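Local coordinates for protein cytochrome c, putative (Shewanella oneidensis, PDB 1SP3) that carries eight c-type hemes and probably works as a respiratory oxidoreductase that reduces tetrathionate, at residues L8-T14 with L124-Q129; T75-Y81 with K110-G116; A196-S200 with Y291-A295; A228-T234 with K325-F329. All coordinates share one frame; numbering follows the deposited sequence.

Contact 1: residues L8-T14 with L124-Q129; sequences LKGPFTT and LAKIAQ
Phe12 turns the edge of its ring to the start of helix 124-129, bringing CD1 to within 3.5 Å of Ala125 CA, close to the ring plane. One face is taken by its own loop: Gly10 CA lies 3.6 Å above the plane of the Phe12 ring, over its centre. A beta carbon at Gly10 would collide with Phe12 CD1, and the positive phi of 64° also suits a residue without a side chain. In the first helical turn, Leu124 lies alongside the stem of the phenylalanine, its CB 3.8 Å from Phe12 CB, while its CD1 reaches on to the carbonyl O of Thr14. Ala125 is small enough for Lys9 O to come within 3.2 Å of its CB. At the other end Leu8, with CG anti to its carbonyl carbon (chi1 -64°), sends CD1 against Ala128, 3.9 Å from Ala128 CB. Two waters bridge the two backbones: one donates to Phe12 O and accepts weakly from Leu124 N, the other accepts from Phe12 N and, weakly, from Ala125 N, so that both helical N-H groups gain at least weak partners. Helix 15-34, whose N-cap is Thr14, adds Val18 and Gln21 to the packing round Phe12. Leu8 and Ala128 both belong to a heme c pocket, and Leu8 lies beside the axial ligand His4: this is loop-on-helix packing that forms part of the pocket wall.

Contact 2: residues T75-Y81 with K110-G116; sequences TSCHAGY and KDPAGAG. With HEC (heme c), chain D.
Lys110 reaches into the loop 75-81 and carries most of the polar chemistry. Its chain bends twice near the end (chi3 86°, chi4 88°), which brings NZ among backbone carbonyls: it donates to Gly80 O at 2.8 Å, tilted from that carbonyl plane, and more weakly to His78 O, while Gly116 O of its own segment receives NZ at 2.8 Å in the carbonyl plane, on a lone pair. Asp97 completes the set with a salt bridge. Water adds a second polar link, joining Ala115 O to His78 ND1. The Tyr81 hydroxyl is hydrogen-bonded to Tyr108, and an Asx turn from Ala113 N to Asp111 OD1 steadies the type I turn against which Ser76 packs its CB. Without a classical donor, Gly116 CA points a hydrogen at Gly80 O, 3.3 Å away; a beta carbon would run into that oxygen, and the backbone angles by themselves call for glycine. Tyr81 meets Gly116 O with its ring edge, at CD2. The covalent link is the thioether of Cys77 SG to the heme vinyl carbon CAC. Although His78 follows Cys77 as in a CXXCH motif, its imidazole is not this iron's ligand: His78 NE2 lies 11.6 Å from the iron and bonds to Trp39 O, leaving that place to another residue, probably Lys56. The buried ammonium is thus probably neutralised by Asp97 while it pins both loops beside the heme.

Contact 3: residues A196-S200 with Y291-A295; sequences AMGVS and YNGTA. With HEC (heme c), chain G.
Tyr291 and Met197 both start with CG opposite the backbone N (chi1 179° and -166°), which sends the tyrosine ring out toward the 196-200 turn and lays the methionine obliquely across it, CG 3.9 Å from Tyr291 CE1. The hydroxyl thereby arrives in front of Gly198 N, which donates to Tyr291 OH at 2.8 Å in an almost straight bond (177°), lying in the ring plane at its edge. The same hydroxyl donates to a water 2.7 Å from Tyr291 OH, and that water donates to Val199 O, so the phenol is both acceptor and donor. A phenylalanine in its place would probably leave Gly198 N without its acceptor and the water without one of its anchors. Glycine fits position 198 twice over: it takes the positive phi of the type II turn from Ala196 to Val199, and a beta carbon would strike Ala295 CB, which already sits 3.7 Å from Gly198 CA. Gly293 is likewise a glycine by its backbone angles, and its N lies 3.5 Å above the centre of the Tyr291 ring. Asn292 OD1 shapes this bend as an Asx turn, accepting from Thr294 N and Thr294 OG1. The two central N-H groups of the type II turn are thus spent in different directions, Met197 N on propionate O2A of heme c #6, at 3.2 Å, and Gly198 N on the tyrosine.

Contact 4: residues A228-T234 with K325-F329; sequences ATVACQT and KIYPF. With HEC (heme c), chain I.
Thr229 O accepts from Ile326 N at 2.7 Å in a nearly straight bond (166°), and Ile326 O repays it by taking Ala231 N at 3.0 Å; the pair makes a single beta bridge between Val230 and Ile326. That carbonyl has a second donor. Thr234, with OG1 held beside its own backbone N (chi1 -66°), reaches Ile326 O at 2.7 Å from above the carbonyl plane, on the face opposite to Ala231 N, so one oxygen is gripped from both sides. A threonine suits this place because its hydroxyl reaches across from the first turn of helix 232-236, where Thr234 N is bonded to Ala231 O. Other polar ends find partners beyond the two segments: Lys325 NZ in Thr227 O, and Gln233 NE2 in Asn399 and Asp205. The apolar share is a CH-pi contact, with Ala231 CB 3.5 Å from the centroid of the Tyr327 ring, almost on its normal. Replacing Tyr327 by an alanine would probably open a gap over Ala231 CB and leave Tyr291 without its edge-to-face partner. Pro328, which has no N-H to satisfy, lies against Gln233, its CD 3.8 Å from Gln233 CB. Cys232 SG forms a thioether to heme c #7. The segment before the helix docks on the beginning of strand 325-339, which pairs antiparallel with strands 287-291 and 387-397; Tyr288 and Trp290 of the former pack on Ile326, and Arg397 of the latter touches Gln233 and Tyr327.

How the contacts relate
From the N terminus, contact 1 opens at 8-14. Before it closes at 124-129, the chain has already made contact 2, whose short loop from 75-81 to 110-116 lies wholly within that larger one; their centres are about 18 Å apart, on one side of the molecule. Contacts 3 and 4 follow in series on the opposite side. Here the order crosses: 196-200 and 228-234 come first, then 291-295 and 325-329 answer in the same order. These two touch, Tyr291 N probably bonding to Lys325 O, and Met197 packing on Phe329. They join heme-contacting loops to the mixed beta sheet, while contacts 1 and 2 bind loops and a helix round hemes held by the N-terminal part of the chain.

Contact 1: residues L8-T14 with L124-Q129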
# COMPACT_ATOMS: atom_id res chain seq x y z
N LEU A 8 32.77 12.50 2.02
CA LEU A 8 31.67 12.44 2.97
C LEU A 8 32.18 11.95 4.30
O LEU A 8 31.53 11.11 4.92
CB LEU A 8 30.54 11.51 2.47
CG LEU A 8 29.82 11.92 1.20
CD1 LEU A 8 29.04 10.77 0.57
CD2 LEU A 8 28.93 13.17 1.39
N LYS A 9 33.34 12.45 4.75
CA LYS A 9 33.84 11.99 6.06
C LYS A 9 33.03 12.53 7.29
O LYS A 9 33.05 11.91 8.37
CB LYS A 9 35.38 12.14 6.19
CG LYS A 9 36.25 11.06 5.36
CD LYS A 9 36.71 9.79 6.24
CE LYS A 9 36.95 8.42 5.47
NZ LYS A 9 37.08 7.17 6.36
N GLY A 10 32.27 13.61 7.09
CA GLY A 10 31.44 14.21 8.15
C GLY A 10 32.33 14.73 9.27
O GLY A 10 33.20 15.55 8.95
N PRO A 11 32.15 14.34 10.55
CA PRO A 11 30.89 14.00 11.25
C PRO A 11 29.54 14.56 10.78
O PRO A 11 29.45 15.72 10.43
CB PRO A 11 31.18 14.52 12.67
CG PRO A 11 32.71 14.31 12.81
CD PRO A 11 33.30 13.99 11.42
N PHE A 12 28.50 13.73 10.82
CA PHE A 12 27.11 14.18 10.53
C PHE A 12 26.28 13.83 11.77
O PHE A 12 26.37 12.71 12.27
CB PHE A 12 26.50 13.43 9.31
CG PHE A 12 27.28 13.60 8.04
CD1 PHE A 12 27.94 12.52 7.45
CD2 PHE A 12 27.37 14.84 7.43
CE1 PHE A 12 28.69 12.69 6.24
CE2 PHE A 12 28.09 15.00 6.25
CZ PHE A 12 28.75 13.93 5.66
N THR A 13 25.50 14.77 12.28
CA THR A 13 24.68 14.34 13.43
C THR A 13 23.22 14.22 13.07
O THR A 13 22.48 13.58 13.79
CB THR A 13 24.97 15.11 14.79
OG1 THR A 13 24.54 16.46 14.68
CG2 THR A 13 26.53 15.22 15.09
N THR A 14 22.80 14.83 11.94
CA THR A 14 21.39 14.76 11.49
C THR A 14 21.28 14.30 10.03
O THR A 14 22.30 14.37 9.29
CB THR A 14 20.58 16.13 11.68
OG1 THR A 14 21.07 17.13 10.79
CG2 THR A 14 20.75 16.77 13.10
N LEU A 124 26.35 7.86 10.48
CA LEU A 124 25.91 8.54 9.27
C LEU A 124 26.99 8.69 8.20
O LEU A 124 26.74 8.47 7.02
CB LEU A 124 25.25 9.88 9.57
CG LEU A 124 23.91 9.78 10.33
CD1 LEU A 124 23.45 11.19 10.65
CD2 LEU A 124 22.80 9.04 9.54
N ALA A 125 28.18 9.13 8.60
CA ALA A 125 29.25 9.33 7.64
C ALA A 125 29.51 8.08 6.83
O ALA A 125 29.51 8.11 5.58
CB ALA A 125 30.56 9.86 8.35
N LYS A 126 29.60 6.96 7.54
CA LYS A 126 29.85 5.63 6.95
C LYS A 126 28.75 5.18 6.02
O LYS A 126 29.02 4.72 4.90
CB LYS A 126 30.07 4.59 8.04
CG LYS A 126 30.71 3.30 7.56
CD LYS A 126 32.18 3.54 7.03
CE LYS A 126 33.11 4.45 7.96
NZ LYS A 126 34.53 3.92 8.14
N ILE A 127 27.50 5.36 6.44
CA ILE A 127 26.37 5.11 5.54
C ILE A 127 26.51 5.96 4.26
O ILE A 127 26.39 5.42 3.16
CB ILE A 127 25.06 5.39 6.27
CG1 ILE A 127 24.88 4.32 7.39
CG2 ILE A 127 23.86 5.55 5.26
CD1 ILE A 127 23.75 4.55 8.37
N ALA A 128 26.73 7.28 4.41
CA ALA A 128 26.83 8.19 3.27
C ALA A 128 27.93 7.78 2.30
O ALA A 128 27.74 7.89 1.12
CB ALA A 128 27.13 9.58 3.70
N GLN A 129 29.09 7.33 2.81
CA GLN A 129 30.21 6.96 1.96
C GLN A 129 29.92 5.71 1.15
O GLN A 129 30.45 5.55 0.01
CB GLN A 129 31.44 6.70 2.81
CG GLN A 129 32.06 7.97 3.36
CD GLN A 129 32.99 7.69 4.50
OE1 GLN A 129 32.95 8.38 5.51
NE2 GLN A 129 33.84 6.64 4.36
O HOH W 1 26.69 10.17 12.96
O HOH W 2 28.64 11.09 11.23

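Contact 2: residues T75-Y81 with K110-G116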
# COMPACT_ATOMS: atom_id res chain seq x y z
N THR A 75 5.57 9.18 9.04
CA THR A 75 6.59 9.65 8.11
C THR A 75 7.97 9.04 8.35
O THR A 75 8.96 9.40 7.67
CB THR A 75 6.64 11.20 8.06
OG1 THR A 75 7.00 11.70 9.35
CG2 THR A 75 5.21 11.92 7.64
N SER A 76 8.05 8.10 9.28
CA SER A 76 9.18 7.15 9.31
C SER A 76 9.25 6.41 8.01
O SER A 76 10.29 5.76 7.73
CB SER A 76 8.93 6.05 10.39
OG SER A 76 7.52 5.99 10.69
N CYS A 77 8.13 6.37 7.27
CA CYS A 77 8.11 5.84 5.88
C CYS A 77 7.86 6.93 4.82
O CYS A 77 7.35 6.66 3.73
CB CYS A 77 7.12 4.66 5.75
SG CYS A 77 7.78 3.30 6.75
N HIS A 78 8.28 8.15 5.13
CA HIS A 78 8.41 9.21 4.13
C HIS A 78 9.90 9.38 3.74
O HIS A 78 10.76 9.40 4.60
CB HIS A 78 7.87 10.57 4.68
CG HIS A 78 7.93 11.69 3.71
ND1 HIS A 78 8.63 12.85 4.00
CD2 HIS A 78 7.39 11.86 2.47
CE1 HIS A 78 8.50 13.70 2.98
NE2 HIS A 78 7.71 13.14 2.06
N ALA A 79 10.18 9.53 2.44
CA ALA A 79 11.55 9.75 1.97
C ALA A 79 12.03 11.19 2.29
O ALA A 79 12.57 11.89 1.40
CB ALA A 79 11.65 9.44 0.44
N GLY A 80 11.78 11.62 3.53
CA GLY A 80 12.04 12.95 4.02
C GLY A 80 12.45 12.97 5.48
O GLY A 80 12.34 11.92 6.21
N TYR A 81 12.86 14.16 5.97
CA TYR A 81 13.20 14.31 7.39
C TYR A 81 12.37 15.44 8.05
O TYR A 81 12.52 16.56 7.67
CB TYR A 81 14.68 14.73 7.56
CG TYR A 81 15.69 13.74 7.02
CD1 TYR A 81 16.68 14.15 6.09
CD2 TYR A 81 15.73 12.43 7.50
CE1 TYR A 81 17.64 13.22 5.62
CE2 TYR A 81 16.66 11.55 7.04
CZ TYR A 81 17.63 11.93 6.11
OH TYR A 81 18.56 10.99 5.66
N LYS A 110 15.25 4.46 9.92
CA LYS A 110 14.48 5.69 10.32
C LYS A 110 13.70 5.30 11.57
O LYS A 110 13.07 4.26 11.64
CB LYS A 110 13.51 6.12 9.20
CG LYS A 110 14.22 6.71 7.96
CD LYS A 110 13.30 6.90 6.75
CE LYS A 110 12.55 8.21 6.75
NZ LYS A 110 13.25 9.30 6.12
N ASP A 111 13.85 6.12 12.58
CA ASP A 111 13.22 5.95 13.85
C ASP A 111 11.67 5.93 13.67
O ASP A 111 11.10 6.92 13.24
CB ASP A 111 13.65 7.15 14.65
CG ASP A 111 13.02 7.22 16.03
OD1 ASP A 111 11.96 6.60 16.27
OD2 ASP A 111 13.53 7.93 16.91
N PRO A 112 11.03 4.81 14.04
CA PRO A 112 9.59 4.55 13.77
C PRO A 112 8.71 5.60 14.35
O PRO A 112 7.56 5.71 13.88
CB PRO A 112 9.26 3.30 14.58
CG PRO A 112 10.60 2.72 15.03
CD PRO A 112 11.68 3.77 14.86
N ALA A 113 9.18 6.32 15.38
CA ALA A 113 8.46 7.51 15.81
C ALA A 113 9.12 8.85 15.51
O ALA A 113 8.78 9.86 16.16
CB ALA A 113 8.05 7.42 17.35
N GLY A 114 10.07 8.92 14.57
CA GLY A 114 10.83 10.17 14.47
C GLY A 114 10.54 11.16 13.34
O GLY A 114 11.41 11.91 13.00
N ALA A 115 9.33 11.18 12.77
CA ALA A 115 8.99 12.07 11.63
C ALA A 115 10.04 12.03 10.49
O ALA A 115 10.24 13.01 9.81
CB ALA A 115 8.74 13.51 12.15
N GLY A 116 10.67 10.86 10.28
CA GLY A 116 11.56 10.65 9.15
C GLY A 116 13.04 10.59 9.53
O GLY A 116 13.88 10.03 8.80
FE HEC D . 1.30 4.03 5.41
CHA HEC D . 0.08 3.91 2.11
CHB HEC D . -1.65 5.52 6.42
CHC HEC D . 2.53 4.40 8.57
CHD HEC D . 4.14 2.40 4.51
NA HEC D . -0.52 4.60 4.45
C1A HEC D . -0.79 4.46 3.08
C2A HEC D . -2.14 4.99 2.86
C3A HEC D . -2.63 5.45 4.05
C4A HEC D . -1.60 5.20 5.07
CMA HEC D . -4.06 6.10 4.25
CAA HEC D . -2.89 4.99 1.47
CBA HEC D . -3.96 3.87 1.42
CGA HEC D . -3.36 2.50 1.84
O1A HEC D . -3.62 2.07 3.00
O2A HEC D . -2.56 1.79 1.09
NB HEC D . 0.61 4.80 7.17
C1B HEC D . -0.64 5.42 7.33
C2B HEC D . -0.74 5.95 8.68
C3B HEC D . 0.42 5.60 9.29
C4B HEC D . 1.27 4.89 8.33
CMB HEC D . -2.01 6.69 9.22
CAB HEC D . 0.88 5.91 10.74
CBB HEC D . -0.01 5.93 11.79
NC HEC D . 3.08 3.44 6.43
C1C HEC D . 3.37 3.71 7.73
C2C HEC D . 4.65 3.15 8.04
C3C HEC D . 5.12 2.55 6.89
C4C HEC D . 4.11 2.75 5.85
CMC HEC D . 5.29 3.29 9.46
CAC HEC D . 6.48 1.77 6.68
CBC HEC D . 6.90 0.67 7.40
ND HEC D . 2.00 3.23 3.57
C1D HEC D . 3.28 2.72 3.48
C2D HEC D . 3.52 2.51 2.03
C3D HEC D . 2.27 2.98 1.27
C4D HEC D . 1.38 3.42 2.31
CMD HEC D . 4.79 1.93 1.40
CAD HEC D . 2.00 2.91 -0.29
CBD HEC D . 1.36 1.55 -0.57
CGD HEC D . 1.22 1.21 -2.07
O1D HEC D . 1.26 -0.01 -2.33
O2D HEC D . 1.03 2.05 -3.05
O HOH W 3 9.50 13.29 6.85

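Contact 3: residues A196-S200 with Y291-A295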
# COMPACT_ATOMS: atom_id res chain seq x y z
N ALA A 196 -0.21 2.72 -9.21
CA ALA A 196 -1.02 2.30 -8.06
C ALA A 196 -2.43 2.01 -8.57
O ALA A 196 -2.84 2.57 -9.60
CB ALA A 196 -1.10 3.44 -7.06
N MET A 197 -3.22 1.25 -7.84
CA MET A 197 -4.63 1.02 -8.21
C MET A 197 -5.36 2.34 -8.48
O MET A 197 -5.22 3.27 -7.71
CB MET A 197 -5.37 0.34 -7.09
CG MET A 197 -6.71 -0.23 -7.54
SD MET A 197 -7.56 -1.07 -6.18
CE MET A 197 -6.51 -0.91 -5.00
N GLY A 198 -6.12 2.37 -9.58
CA GLY A 198 -6.96 3.48 -9.93
C GLY A 198 -6.24 4.62 -10.63
O GLY A 198 -6.87 5.61 -10.97
N VAL A 199 -4.94 4.47 -10.86
CA VAL A 199 -4.19 5.37 -11.75
C VAL A 199 -3.92 4.73 -13.16
O VAL A 199 -3.69 3.51 -13.25
CB VAL A 199 -2.88 5.71 -11.10
CG1 VAL A 199 -1.92 6.37 -12.13
CG2 VAL A 199 -3.13 6.50 -9.78
N SER A 200 -3.97 5.54 -14.24
CA SER A 200 -3.93 5.04 -15.65
C SER A 200 -2.78 5.68 -16.50
O SER A 200 -1.74 5.95 -15.87
CB SER A 200 -5.33 5.06 -16.30
OG SER A 200 -5.95 3.75 -16.30
N TYR A 291 -11.66 -5.30 -13.24
CA TYR A 291 -10.91 -4.08 -13.06
C TYR A 291 -10.56 -3.52 -14.39
O TYR A 291 -9.88 -4.19 -15.18
CB TYR A 291 -9.64 -4.35 -12.23
CG TYR A 291 -8.71 -3.14 -11.95
CD1 TYR A 291 -9.18 -1.98 -11.30
CD2 TYR A 291 -7.36 -3.16 -12.35
CE1 TYR A 291 -8.32 -0.90 -11.04
CE2 TYR A 291 -6.48 -2.06 -12.09
CZ TYR A 291 -7.00 -0.96 -11.41
OH TYR A 291 -6.16 0.13 -11.21
N ASN A 292 -10.90 -2.24 -14.60
CA ASN A 292 -10.57 -1.53 -15.87
C ASN A 292 -9.56 -0.40 -15.72
O ASN A 292 -9.43 0.44 -16.62
CB ASN A 292 -11.85 -0.92 -16.48
CG ASN A 292 -12.46 0.21 -15.58
OD1 ASN A 292 -11.79 0.73 -14.66
ND2 ASN A 292 -13.70 0.55 -15.82
N GLY A 293 -8.81 -0.36 -14.63
CA GLY A 293 -7.86 0.73 -14.50
C GLY A 293 -8.39 1.86 -13.60
O GLY A 293 -7.64 2.71 -13.14
N THR A 294 -9.69 1.89 -13.32
CA THR A 294 -10.16 2.91 -12.40
C THR A 294 -10.69 2.27 -11.12
O THR A 294 -11.09 1.08 -11.10
CB THR A 294 -11.24 3.88 -13.05
OG1 THR A 294 -12.27 3.07 -13.57
CG2 THR A 294 -10.74 4.47 -14.34
N ALA A 295 -10.71 3.08 -10.06
CA ALA A 295 -11.10 2.60 -8.78
C ALA A 295 -11.98 3.72 -8.13
O ALA A 295 -11.81 4.94 -8.37
CB ALA A 295 -9.86 2.33 -7.94
FE HEC G . 6.02 -3.91 -8.11
CHA HEC G . 2.89 -2.59 -8.56
CHB HEC G . 6.38 -2.10 -5.31
CHC HEC G . 9.07 -5.51 -7.51
CHD HEC G . 5.76 -5.61 -11.04
NA HEC G . 4.84 -2.60 -7.04
C1A HEC G . 3.60 -2.17 -7.45
C2A HEC G . 3.14 -1.21 -6.51
C3A HEC G . 4.10 -1.07 -5.59
C4A HEC G . 5.17 -1.98 -5.92
CMA HEC G . 4.06 -0.15 -4.36
CAA HEC G . 1.76 -0.52 -6.57
CBA HEC G . 0.80 -1.52 -5.86
CGA HEC G . -0.52 -0.77 -5.72
O1A HEC G . -0.55 0.20 -4.89
O2A HEC G . -1.55 -1.11 -6.42
NB HEC G . 7.45 -3.82 -6.76
C1B HEC G . 7.40 -2.96 -5.66
C2B HEC G . 8.54 -3.21 -4.82
C3B HEC G . 9.27 -4.18 -5.42
C4B HEC G . 8.62 -4.55 -6.64
CMB HEC G . 8.85 -2.47 -3.48
CAB HEC G . 10.60 -4.82 -4.88
CBB HEC G . 10.56 -5.47 -3.66
NC HEC G . 7.20 -5.31 -9.07
C1C HEC G . 8.44 -5.75 -8.67
C2C HEC G . 8.94 -6.60 -9.68
C3C HEC G . 8.00 -6.63 -10.66
C4C HEC G . 6.92 -5.80 -10.28
CMC HEC G . 10.36 -7.27 -9.54
CAC HEC G . 8.06 -7.36 -12.06
CBC HEC G . 8.50 -8.67 -12.13
ND HEC G . 4.59 -4.08 -9.56
C1D HEC G . 4.64 -4.86 -10.71
C2D HEC G . 3.42 -4.77 -11.48
C3D HEC G . 2.60 -3.81 -10.77
C4D HEC G . 3.35 -3.47 -9.55
CMD HEC G . 3.01 -5.47 -12.86
CAD HEC G . 1.17 -3.30 -11.19
CBD HEC G . 1.44 -1.84 -11.60
CGD HEC G . 1.85 -1.66 -13.05
O1D HEC G . 2.05 -0.51 -13.45
O2D HEC G . 1.88 -2.66 -13.85
O HOH W 4 -9.34 5.67 -10.35
O HOH W 5 -4.08 0.82 -12.83

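Contact 4: residues A228-T234 with K325-F329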
# COMPACT_ATOMS: atom_id res chain seq x y z
N ALA A 228 -7.64 -12.50 -22.78
CA ALA A 228 -8.40 -11.27 -23.10
C ALA A 228 -9.34 -10.92 -21.92
O ALA A 228 -9.92 -9.83 -21.88
CB ALA A 228 -9.20 -11.42 -24.36
N THR A 229 -9.52 -11.86 -20.96
CA THR A 229 -10.55 -11.66 -19.94
C THR A 229 -9.97 -11.76 -18.51
O THR A 229 -10.47 -11.19 -17.51
CB THR A 229 -11.64 -12.77 -20.17
OG1 THR A 229 -12.42 -12.41 -21.32
CG2 THR A 229 -12.71 -12.83 -19.05
N VAL A 230 -9.00 -12.58 -18.40
CA VAL A 230 -8.40 -12.94 -17.12
C VAL A 230 -6.95 -12.36 -17.13
O VAL A 230 -6.11 -12.71 -18.02
CB VAL A 230 -8.39 -14.43 -16.87
CG1 VAL A 230 -7.82 -14.68 -15.55
CG2 VAL A 230 -9.81 -15.02 -16.95
N ALA A 231 -6.68 -11.52 -16.13
CA ALA A 231 -5.35 -10.89 -15.98
C ALA A 231 -4.33 -11.93 -15.71
O ALA A 231 -4.62 -12.89 -14.99
CB ALA A 231 -5.35 -9.91 -14.80
N CYS A 232 -3.10 -11.73 -16.21
CA CYS A 232 -2.05 -12.71 -15.92
C CYS A 232 -1.96 -12.98 -14.43
O CYS A 232 -1.79 -14.11 -13.98
CB CYS A 232 -0.64 -12.23 -16.41
SG CYS A 232 -0.61 -11.45 -18.03
N GLN A 233 -2.00 -11.89 -13.66
CA GLN A 233 -1.85 -11.94 -12.20
C GLN A 233 -2.85 -12.89 -11.58
O GLN A 233 -2.56 -13.56 -10.62
CB GLN A 233 -2.10 -10.52 -11.64
CG GLN A 233 -0.92 -9.51 -11.90
CD GLN A 233 -1.12 -8.72 -13.12
OE1 GLN A 233 -1.76 -9.20 -14.10
NE2 GLN A 233 -0.64 -7.46 -13.09
N THR A 234 -4.06 -12.99 -12.11
CA THR A 234 -5.04 -13.93 -11.53
C THR A 234 -4.60 -15.39 -11.48
O THR A 234 -4.64 -16.05 -10.43
CB THR A 234 -6.40 -13.71 -12.28
OG1 THR A 234 -6.87 -12.41 -11.96
CG2 THR A 234 -7.55 -14.71 -11.79
N LYS A 325 -10.47 -6.51 -16.97
CA LYS A 325 -10.16 -7.96 -16.89
C LYS A 325 -10.36 -8.42 -15.45
O LYS A 325 -10.49 -7.54 -14.55
CB LYS A 325 -8.70 -8.27 -17.31
CG LYS A 325 -8.54 -8.12 -18.82
CD LYS A 325 -7.09 -8.32 -19.22
CE LYS A 325 -6.92 -7.92 -20.66
NZ LYS A 325 -5.76 -8.67 -21.06
N ILE A 326 -10.43 -9.74 -15.22
CA ILE A 326 -10.55 -10.19 -13.85
C ILE A 326 -9.18 -10.21 -13.20
O ILE A 326 -8.26 -10.90 -13.69
CB ILE A 326 -11.26 -11.59 -13.77
CG1 ILE A 326 -12.66 -11.50 -14.38
CG2 ILE A 326 -11.20 -12.20 -12.31
CD1 ILE A 326 -13.21 -12.98 -14.67
N TYR A 327 -9.02 -9.44 -12.10
CA TYR A 327 -7.72 -9.28 -11.43
C TYR A 327 -7.88 -9.76 -9.99
O TYR A 327 -9.02 -9.75 -9.46
CB TYR A 327 -7.36 -7.80 -11.33
CG TYR A 327 -6.61 -7.22 -12.57
CD1 TYR A 327 -7.35 -6.82 -13.73
CD2 TYR A 327 -5.20 -7.04 -12.55
CE1 TYR A 327 -6.73 -6.29 -14.83
CE2 TYR A 327 -4.49 -6.48 -13.72
CZ TYR A 327 -5.30 -6.09 -14.83
OH TYR A 327 -4.75 -5.65 -15.98
N PRO A 328 -6.75 -10.04 -9.31
CA PRO A 328 -6.74 -10.49 -7.93
C PRO A 328 -6.44 -9.36 -6.97
O PRO A 328 -5.61 -8.47 -7.22
CB PRO A 328 -5.53 -11.45 -7.89
CG PRO A 328 -4.57 -10.82 -8.83
CD PRO A 328 -5.37 -10.02 -9.87
N PHE A 329 -7.05 -9.48 -5.80
CA PHE A 329 -7.02 -8.41 -4.86
C PHE A 329 -6.92 -8.94 -3.43
O PHE A 329 -7.51 -9.98 -3.08
CB PHE A 329 -8.33 -7.60 -4.95
CG PHE A 329 -8.42 -6.76 -6.16
CD1 PHE A 329 -8.99 -7.27 -7.35
CD2 PHE A 329 -7.92 -5.45 -6.15
CE1 PHE A 329 -9.11 -6.50 -8.44
CE2 PHE A 329 -8.00 -4.65 -7.28
CZ PHE A 329 -8.59 -5.21 -8.44
FE HEC I . 0.18 -18.29 -17.82
CHA HEC I . 2.19 -20.84 -17.78
CHB HEC I . 2.75 -16.13 -18.41
CHC HEC I . -2.07 -15.64 -18.49
CHD HEC I . -2.43 -20.13 -16.73
NA HEC I . 2.19 -18.44 -18.13
C1A HEC I . 2.79 -19.66 -18.13
C2A HEC I . 4.19 -19.41 -18.37
C3A HEC I . 4.38 -18.10 -18.58
C4A HEC I . 3.11 -17.45 -18.37
CMA HEC I . 5.75 -17.44 -18.93
CAA HEC I . 5.25 -20.53 -18.51
CBA HEC I . 5.10 -21.05 -19.95
CGA HEC I . 5.98 -22.27 -20.15
O1A HEC I . 7.19 -22.11 -20.25
O2A HEC I . 5.47 -23.40 -20.13
NB HEC I . 0.29 -16.32 -18.36
C1B HEC I . 1.48 -15.62 -18.44
C2B HEC I . 1.19 -14.29 -18.77
C3B HEC I . -0.11 -14.16 -18.86
C4B HEC I . -0.71 -15.42 -18.59
CMB HEC I . 2.28 -13.24 -19.08
CAB HEC I . -0.89 -12.89 -19.27
CBB HEC I . -0.53 -12.49 -20.52
NC HEC I . -1.88 -17.93 -17.64
C1C HEC I . -2.55 -16.76 -17.89
C2C HEC I . -3.90 -16.95 -17.50
C3C HEC I . -4.00 -18.22 -16.99
C4C HEC I . -2.71 -18.85 -17.09
CMC HEC I . -4.95 -15.83 -17.61
CAC HEC I . -5.27 -18.91 -16.37
CBC HEC I . -6.55 -18.87 -16.89
ND HEC I . -0.13 -20.15 -17.30
C1D HEC I . -1.26 -20.77 -16.87
C2D HEC I . -1.02 -22.19 -16.65
C3D HEC I . 0.42 -22.34 -16.87
C4D HEC I . 0.89 -21.08 -17.34
CMD HEC I . -2.07 -23.24 -16.11
CAD HEC I . 1.28 -23.68 -16.78
CBD HEC I . 1.06 -24.37 -18.14
CGD HEC I . 2.27 -23.99 -18.97
O1D HEC I . 3.45 -24.23 -18.46
O2D HEC I . 2.09 -23.45 -20.14